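MgGH51 (PDB 6ZPV) catalyses, as a fungal GH51 alpha-L-arabinofuranosidase, the hydrolysis of terminal alpha-L-arabinofuranosyl residues, probably from arabinose-decorated plant polysaccharides. Local coordinates at residues T534-S538 with I550-G556; G576-T582 with F617-T623. All coordinates share one frame; numbering follows the deposited sequence.

Contact 1. Residues T534-S538 with I550-G556; sequences TLHWS and IKIANAG
L535 lays its CD1 methyl against CB of N554 at 3.9 Å and reaches on, more loosely, to CG2 of I552 at 4.1 Å. CG stands anti to the backbone N (chi1 -175°), which turns the isobutyl group across the hairpin. W537 is the next residue on this face: its CB lies a slack 4.4 Å from CG1 of I552, while its indole leads off toward P529 and L562, NE1 bonding to T527 O. This is the antiparallel beta hairpin 535-541/547-554 of the C-terminal domain. H536 with A553 and S538 with K551 are its hydrogen-bonded pairs, A553 N reaching H536 O at 2.8 Å. The face carrying H536, S538, K551 and A553 lies under helix 454-469, where E468 takes both the ammonium of K551 and the hydroxyl of S538. Packing is closest where T534 lays CB and CG2 over the G556 backbone, CB 3.7 Å from G556 N, leaving no room for a side chain at G556. T534 is nonetheless partly exposed, beside a sulfate ion, whereas the other eleven residues are buried. A555 N bonds to T534 O (2.9 Å). N554 shapes an Asx turn, OD1 accepting from G556 N at 3.2 Å with the donor tilted 30° from the amide plane, while ND2 serves S558 O and A614 O. With an alanine here, G556 N would probably lose its acceptor and both carbonyls their side-chain donor, leaving the turn freer to shift. The chemistry implies strands cohering through backbone bonds and methyl contacts: K551 NZ and N554 ND2 go to partners beyond the two segments, while N554 OD1 holds the turn.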
ATOM      1  N   THR A 534       5.931  21.894 -22.384  1.00 14.74           N
ATOM      2  CA  THR A 534       5.094  21.811 -21.168  1.00 13.79           C
ATOM      3  C   THR A 534       3.713  21.234 -21.430  1.00 13.59           C
ATOM      4  O   THR A 534       3.033  20.907 -20.443  1.00 14.44           O
ATOM      5  CB  THR A 534       4.990  23.173 -20.514  1.00 15.70           C
ATOM      6  OG1 THR A 534       4.546  24.110 -21.493  1.00 18.19           O
ATOM      7  CG2 THR A 534       6.295  23.650 -19.951  1.00 19.58           C
ATOM      8  N   LEU A 535       3.236  21.194 -22.677  1.00 13.30           N
ATOM      9  CA  LEU A 535       1.840  20.858 -22.962  1.00 12.51           C
ATOM     10  C   LEU A 535       1.780  19.507 -23.646  1.00 12.09           C
ATOM     11  O   LEU A 535       2.406  19.285 -24.704  1.00 13.04           O
ATOM     12  CB  LEU A 535       1.210  21.906 -23.885  1.00 12.89           C
ATOM     13  CG  LEU A 535      -0.290  21.728 -24.154  1.00 13.02           C
ATOM     14  CD1 LEU A 535      -1.115  21.908 -22.897  1.00 14.15           C
ATOM     15  CD2 LEU A 535      -0.739  22.702 -25.226  1.00 14.18           C
ATOM     16  N   HIS A 536       1.058  18.552 -23.046  1.00 11.66           N
ATOM     17  CA  HIS A 536       1.002  17.159 -23.537  1.00 11.42           C
ATOM     18  C   HIS A 536      -0.416  16.661 -23.489  1.00 11.16           C
ATOM     19  O   HIS A 536      -1.249  17.146 -22.729  1.00 12.27           O
ATOM     20  CB  HIS A 536       1.919  16.272 -22.664  1.00 11.60           C
ATOM     21  CG  HIS A 536       3.365  16.588 -22.821  1.00 11.58           C
ATOM     22  ND1 HIS A 536       4.118  15.939 -23.753  1.00 12.49           N
ATOM     23  CD2 HIS A 536       4.104  17.578 -22.242  1.00 12.41           C
ATOM     24  CE1 HIS A 536       5.326  16.546 -23.712  1.00 12.00           C
ATOM     25  NE2 HIS A 536       5.342  17.531 -22.836  1.00 12.97           N
ATOM     26  N   TRP A 537      -0.707  15.651 -24.302  1.00 11.69           N
ATOM     27  CA  TRP A 537      -2.049  15.059 -24.325  1.00 11.19           C
ATOM     28  C   TRP A 537      -1.945  13.619 -24.800  1.00 10.84           C
ATOM     29  O   TRP A 537      -0.945  13.213 -25.419  1.00 12.08           O
ATOM     30  CB  TRP A 537      -2.978  15.881 -25.263  1.00 11.22           C
ATOM     31  CG  TRP A 537      -2.429  16.063 -26.629  1.00 11.49           C
ATOM     32  CD1 TRP A 537      -2.530  15.193 -27.692  1.00 12.86           C
ATOM     33  CD2 TRP A 537      -1.615  17.174 -27.093  1.00 11.57           C
ATOM     34  NE1 TRP A 537      -1.818  15.678 -28.758  1.00 12.35           N
ATOM     35  CE2 TRP A 537      -1.259  16.894 -28.411  1.00 11.78           C
ATOM     36  CE3 TRP A 537      -1.153  18.326 -26.485  1.00 12.78           C
ATOM     37  CZ2 TRP A 537      -0.441  17.756 -29.159  1.00 12.73           C
ATOM     38  CZ3 TRP A 537      -0.392  19.181 -27.227  1.00 13.08           C
ATOM     39  CH2 TRP A 537      -0.036  18.900 -28.551  1.00 12.37           C
ATOM     40  N   SER A 538      -3.013  12.866 -24.557  1.00 11.42           N
ATOM     41  CA  SER A 538      -3.164  11.471 -25.022  1.00 11.38           C
ATOM     42  C   SER A 538      -4.656  11.180 -25.142  1.00 10.93           C
ATOM     43  O   SER A 538      -5.433  11.563 -24.246  1.00 12.12           O
ATOM     44  CB  SER A 538      -2.480  10.504 -24.064  1.00 12.00           C
ATOM     45  OG  SER A 538      -2.683   9.157 -24.469  1.00 13.79           O
ATOM     46  N   ILE A 550      -9.916  12.498 -23.829  1.00 11.10           N
ATOM     47  CA  ILE A 550      -8.842  13.411 -24.220  1.00 11.36           C
ATOM     48  C   ILE A 550      -8.211  13.942 -22.963  1.00 11.10           C
ATOM     49  O   ILE A 550      -8.816  14.741 -22.234  1.00 12.07           O
ATOM     50  CB  ILE A 550      -9.388  14.531 -25.121  1.00 11.89           C
ATOM     51  CG1 ILE A 550     -10.103  14.017 -26.352  1.00 13.00           C
ATOM     52  CG2 ILE A 550      -8.271  15.499 -25.457  1.00 12.60           C
ATOM     53  CD1 ILE A 550     -10.947  15.051 -27.066  1.00 15.04           C
ATOM     54  N   LYS A 551      -7.009  13.452 -22.632  1.00 11.43           N
ATOM     55  CA  LYS A 551      -6.296  13.829 -21.389  1.00 11.49           C
ATOM     56  C   LYS A 551      -5.218  14.832 -21.718  1.00 11.23           C
ATOM     57  O   LYS A 551      -4.438  14.584 -22.637  1.00 12.69           O
ATOM     58  CB  LYS A 551      -5.773  12.539 -20.699  1.00 12.04           C
ATOM     59  CG  LYS A 551      -6.888  11.605 -20.272  1.00 12.74           C
ATOM     60  CD  LYS A 551      -6.574  10.611 -19.229  1.00 15.93           C
ATOM     61  CE  LYS A 551      -5.693   9.510 -19.705  1.00 16.30           C
ATOM     62  NZ  LYS A 551      -6.412   8.118 -19.745  1.00 14.56           N
ATOM     63  N   ILE A 552      -5.208  15.937 -20.985  1.00 11.99           N
ATOM     64  CA  ILE A 552      -4.364  17.097 -21.322  1.00 11.87           C
ATOM     65  C   ILE A 552      -3.624  17.553 -20.073  1.00 11.48           C
ATOM     66  O   ILE A 552      -4.261  17.891 -19.039  1.00 12.57           O
ATOM     67  CB  ILE A 552      -5.218  18.259 -21.829  1.00 11.96           C
ATOM     68  CG1 ILE A 552      -6.144  17.834 -22.974  1.00 13.02           C
ATOM     69  CG2 ILE A 552      -4.334  19.436 -22.222  1.00 13.64           C
ATOM     70  CD1 ILE A 552      -7.298  18.777 -23.245  1.00 14.64           C
ATOM     71  N   ALA A 553      -2.304  17.593 -20.145  1.00 11.48           N
ATOM     72  CA  ALA A 553      -1.457  18.091 -19.061  1.00 11.93           C
ATOM     73  C   ALA A 553      -0.804  19.391 -19.518  1.00 11.74           C
ATOM     74  O   ALA A 553      -0.032  19.375 -20.472  1.00 12.74           O
ATOM     75  CB  ALA A 553      -0.420  17.050 -18.665  1.00 12.57           C
ATOM     76  N   ASN A 554      -1.078  20.465 -18.786  1.00 12.31           N
ATOM     77  CA  ASN A 554      -0.338  21.729 -18.949  1.00 13.03           C
ATOM     78  C   ASN A 554       0.554  21.844 -17.730  1.00 13.20           C
ATOM     79  O   ASN A 554       0.090  22.230 -16.673  1.00 14.65           O
ATOM     80  CB  ASN A 554      -1.243  22.932 -19.151  1.00 12.76           C
ATOM     81  CG  ASN A 554      -0.461  24.186 -19.429  1.00 14.22           C
ATOM     82  OD1 ASN A 554       0.787  24.170 -19.322  1.00 16.47           O
ATOM     83  ND2 ASN A 554      -1.145  25.263 -19.809  1.00 15.16           N
ATOM     84  N   ALA A 555       1.832  21.443 -17.881  1.00 14.15           N
ATOM     85  CA  ALA A 555       2.778  21.361 -16.759  1.00 16.10           C
ATOM     86  C   ALA A 555       3.574  22.623 -16.596  1.00 18.27           C
ATOM     87  O   ALA A 555       4.558  22.617 -15.758  1.00 19.22           O
ATOM     88  CB  ALA A 555       3.722  20.177 -16.938  1.00 15.93           C
ATOM     89  N   GLY A 556       3.219  23.681 -17.317  1.00 17.96           N
ATOM     90  CA  GLY A 556       3.906  24.967 -17.313  1.00 24.23           C
ATOM     91  C   GLY A 556       3.085  26.114 -16.726  1.00 18.03           C
ATOM     92  O   GLY A 556       1.926  25.963 -16.341  1.00 16.40           O
TER

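Contact 2. Residues G576-T582 with F617-T623; sequences GTLQVLT and FSVSVIT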
ATOM      1  N   GLY A 576     -19.759  17.276 -24.270  1.00 14.24           N
ATOM      2  CA  GLY A 576     -18.815  16.387 -23.599  1.00 15.51           C
ATOM      3  C   GLY A 576     -18.710  16.781 -22.125  1.00 14.64           C
ATOM      4  O   GLY A 576     -19.209  17.880 -21.731  1.00 17.03           O
ATOM      5  N   THR A 577     -18.070  15.931 -21.336  1.00 12.61           N
ATOM      6  CA  THR A 577     -17.740  16.269 -19.993  1.00 12.73           C
ATOM      7  C   THR A 577     -16.318  16.809 -19.922  1.00 12.19           C
ATOM      8  O   THR A 577     -15.462  16.422 -20.724  1.00 14.01           O
ATOM      9  CB  THR A 577     -17.951  15.118 -19.031  1.00 14.45           C
ATOM     10  OG1 THR A 577     -16.939  14.182 -19.347  1.00 16.72           O
ATOM     11  CG2 THR A 577     -19.354  14.537 -19.082  1.00 14.30           C
ATOM     12  N   LEU A 578     -16.095  17.713 -18.966  1.00 12.13           N
ATOM     13  CA  LEU A 578     -14.794  18.290 -18.664  1.00 11.85           C
ATOM     14  C   LEU A 578     -14.490  18.054 -17.192  1.00 11.60           C
ATOM     15  O   LEU A 578     -15.317  18.419 -16.329  1.00 13.56           O
ATOM     16  CB  LEU A 578     -14.783  19.790 -18.986  1.00 12.43           C
ATOM     17  CG  LEU A 578     -13.534  20.565 -18.561  1.00 12.71           C
ATOM     18  CD1 LEU A 578     -12.259  20.093 -19.258  1.00 13.41           C
ATOM     19  CD2 LEU A 578     -13.719  22.079 -18.740  1.00 14.69           C
ATOM     20  N   GLN A 579     -13.317  17.535 -16.885  1.00 12.06           N
ATOM     21  CA  GLN A 579     -12.826  17.390 -15.493  1.00 11.95           C
ATOM     22  C   GLN A 579     -11.486  18.083 -15.443  1.00 11.49           C
ATOM     23  O   GLN A 579     -10.631  17.765 -16.252  1.00 13.37           O
ATOM     24  CB  GLN A 579     -12.682  15.891 -15.142  1.00 12.80           C
ATOM     25  CG  GLN A 579     -13.969  15.110 -15.304  1.00 14.56           C
ATOM     26  CD  GLN A 579     -13.772  13.616 -15.204  1.00 13.99           C
ATOM     27  OE1 GLN A 579     -13.785  12.849 -16.253  1.00 18.67           O
ATOM     28  NE2 GLN A 579     -13.638  13.195 -14.016  1.00 14.48           N
ATOM     29  N   VAL A 580     -11.310  18.994 -14.480  1.00 11.86           N
ATOM     30  CA  VAL A 580     -10.080  19.820 -14.410  0.70 13.11           C
ATOM     31  C   VAL A 580      -9.537  19.805 -12.987  1.00 12.17           C
ATOM     32  O   VAL A 580     -10.285  20.114 -12.042  1.00 13.87           O
ATOM     33  CB  VAL A 580     -10.376  21.295 -14.768  0.70 13.80           C
ATOM     34  CG1 VAL A 580      -9.131  22.155 -14.798  0.70 16.47           C
ATOM     35  CG2 VAL A 580     -11.108  21.437 -16.065  0.70 14.98           C
ATOM     36  N   LEU A 581      -8.265  19.521 -12.865  1.00 11.52           N
ATOM     37  CA  LEU A 581      -7.477  19.635 -11.642  1.00 11.67           C
ATOM     38  C   LEU A 581      -6.447  20.757 -11.838  1.00 11.89           C
ATOM     39  O   LEU A 581      -5.590  20.623 -12.737  1.00 12.60           O
ATOM     40  CB  LEU A 581      -6.782  18.312 -11.365  1.00 12.98           C
ATOM     41  CG  LEU A 581      -5.929  18.261 -10.095  1.00 15.26           C
ATOM     42  CD1 LEU A 581      -6.815  18.138  -8.860  1.00 16.89           C
ATOM     43  CD2 LEU A 581      -4.976  17.060 -10.192  1.00 18.61           C
ATOM     44  N   THR A 582      -6.532  21.809 -11.069  1.00 12.15           N
ATOM     45  CA  THR A 582      -5.604  22.942 -11.238  1.00 12.94           C
ATOM     46  C   THR A 582      -5.556  23.741  -9.934  1.00 13.96           C
ATOM     47  O   THR A 582      -6.267  23.407  -8.978  1.00 17.28           O
ATOM     48  CB  THR A 582      -5.984  23.822 -12.438  1.00 13.96           C
ATOM     49  OG1 THR A 582      -4.954  24.761 -12.732  1.00 14.73           O
ATOM     50  CG2 THR A 582      -7.254  24.579 -12.250  1.00 13.96           C
ATOM     51  N   PHE A 617      -0.567  24.911 -15.122  1.00 13.39           N
ATOM     52  CA  PHE A 617      -0.529  23.889 -14.070  1.00 13.34           C
ATOM     53  C   PHE A 617      -1.896  23.214 -13.972  1.00 12.46           C
ATOM     54  O   PHE A 617      -2.584  23.314 -12.929  1.00 13.02           O
ATOM     55  CB  PHE A 617      -0.080  24.467 -12.730  1.00 14.48           C
ATOM     56  CG  PHE A 617       1.309  25.052 -12.791  1.00 16.50           C
ATOM     57  CD1 PHE A 617       2.443  24.255 -13.094  1.00 17.07           C
ATOM     58  CD2 PHE A 617       1.506  26.394 -12.628  1.00 17.30           C
ATOM     59  CE1 PHE A 617       3.694  24.783 -13.244  1.00 18.76           C
ATOM     60  CE2 PHE A 617       2.788  26.944 -12.753  1.00 18.91           C
ATOM     61  CZ  PHE A 617       3.858  26.131 -13.074  1.00 18.43           C
ATOM     62  N   SER A 618      -2.293  22.498 -15.013  1.00 12.38           N
ATOM     63  CA  SER A 618      -3.595  21.804 -14.992  1.00 12.42           C
ATOM     64  C   SER A 618      -3.505  20.396 -15.582  1.00 12.36           C
ATOM     65  O   SER A 618      -2.703  20.136 -16.508  1.00 13.05           O
ATOM     66  CB  SER A 618      -4.644  22.608 -15.729  1.00 13.17           C
ATOM     67  OG  SER A 618      -4.371  22.760 -17.117  1.00 13.42           O
ATOM     68  N   VAL A 619      -4.398  19.547 -15.099  1.00 11.97           N
ATOM     69  CA  VAL A 619      -4.670  18.245 -15.681  1.00 11.74           C
ATOM     70  C   VAL A 619      -6.158  18.256 -16.028  1.00 11.54           C
ATOM     71  O   VAL A 619      -6.997  18.499 -15.149  1.00 12.10           O
ATOM     72  CB  VAL A 619      -4.403  17.060 -14.730  1.00 12.62           C
ATOM     73  CG1 VAL A 619      -4.665  15.743 -15.437  1.00 13.75           C
ATOM     74  CG2 VAL A 619      -2.974  17.136 -14.199  1.00 14.07           C
ATOM     75  N   SER A 620      -6.490  17.980 -17.288  1.00 11.41           N
ATOM     76  CA  SER A 620      -7.877  18.044 -17.772  1.00 11.83           C
ATOM     77  C   SER A 620      -8.220  16.759 -18.495  1.00 11.83           C
ATOM     78  O   SER A 620      -7.369  16.195 -19.210  1.00 12.85           O
ATOM     79  CB  SER A 620      -8.117  19.234 -18.672  1.00 11.97           C
ATOM     80  OG  SER A 620      -7.684  20.450 -18.059  1.00 12.97           O
ATOM     81  N   VAL A 621      -9.478  16.372 -18.421  1.00 11.47           N
ATOM     82  CA  VAL A 621     -10.009  15.247 -19.224  1.00 11.80           C
ATOM     83  C   VAL A 621     -11.295  15.738 -19.879  1.00 11.49           C
ATOM     84  O   VAL A 621     -12.227  16.157 -19.166  1.00 12.18           O
ATOM     85  CB  VAL A 621     -10.317  14.013 -18.377  1.00 12.52           C
ATOM     86  CG1 VAL A 621     -10.830  12.887 -19.271  1.00 13.57           C
ATOM     87  CG2 VAL A 621      -9.092  13.594 -17.570  1.00 13.34           C
ATOM     88  N   ILE A 622     -11.336  15.650 -21.192  1.00 11.39           N
ATOM     89  CA  ILE A 622     -12.548  15.941 -21.971  1.00 11.59           C
ATOM     90  C   ILE A 622     -13.041  14.604 -22.493  1.00 12.48           C
ATOM     91  O   ILE A 622     -12.263  13.879 -23.166  1.00 12.36           O
ATOM     92  CB  ILE A 622     -12.303  16.950 -23.115  1.00 12.54           C
ATOM     93  CG1 ILE A 622     -11.921  18.288 -22.509  1.00 14.00           C
ATOM     94  CG2 ILE A 622     -13.571  17.051 -23.984  1.00 13.83           C
ATOM     95  CD1 ILE A 622     -11.476  19.345 -23.536  1.00 15.54           C
ATOM     96  N   THR A 623     -14.307  14.246 -22.226  1.00 11.92           N
ATOM     97  CA  THR A 623     -14.897  12.987 -22.701  1.00 12.82           C
ATOM     98  C   THR A 623     -16.010  13.312 -23.682  1.00 12.81           C
ATOM     99  O   THR A 623     -16.995  13.991 -23.300  1.00 13.88           O
ATOM    100  CB  THR A 623     -15.412  12.142 -21.547  1.00 13.27           C
ATOM    101  OG1 THR A 623     -14.351  11.931 -20.597  1.00 14.04           O
ATOM    102  CG2 THR A 623     -15.929  10.814 -22.031  1.00 14.89           C
TER
HETATM  103  O   HOH W   1     -14.232  14.115 -18.832  1.00 14.17           O
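An ordered water is held by three groups: OG1 of T577 and OG1 of T623, each at 2.8 Å, and V621 O at 2.9 Å. It has more acceptors around it than protons to give, and V621 O also accepts from the backbone N of Q579 at 2.9 Å. The water thus spans the strand pair near its partly exposed end. The two threonines lie side by side and point the same way, OG1 of T577 resting 3.4 Å from CB of T623. Their hydroxyls reach the shared water by different torsions: OG1 of T577 stands between its backbone N and carbonyl carbon (chi1 70°), whereas that of T623 lies beside the backbone N. Across the sheet from this pair, L578 swings CD1 over to CG1 of I622 at 3.7 Å, and Y612 of strand 609-614 covers both. S620 continues this row, its OG bonding to Y612 OH. The two strands run antiparallel inside the sheet of the C-terminal beta-sandwich domain, with one face toward strand 609-614 and the other toward helices: L581 meets F510, V619 meets F515 and A461, and V621 meets L514. Along this helix-covered face L581 and V619 form a hydrogen-bonded pair, and the L581 N-H points almost straight at V619 O (2.8 Å, 176° at the hydrogen). At the far end F617 and S618 both face N554 of strand 547-554, making a G1 beta bulge there, and F617 takes positive phi and psi. From strand 575-582, T582 OG1 donates to F617 O at 2.8 Å, well above the carbonyl plane, 50° out of it; S618 turns its own hydroxyl to P615 O.

Following the chain from its N terminus, both contacts come late, after the catalytic-domain barrel strands, and in series: contact 1 closes the short turn between strands 535-541 and 547-554 before contact 2 opens. Contact 2 closes a longer excursion, within which strands 600-605 and 609-614 are formed. Neither nests in the other, yet they are neighbours in space, because strand 618-625 returns to lie between 547-554 and 575-582. Probable hydrogen bonds I550 N to I622 O and I552 N to S620 O, with K551 CG packed on V621 CG2, join them into four consecutive strands of one antiparallel sheet, and helix 454-469 lies against side chains of both contacts.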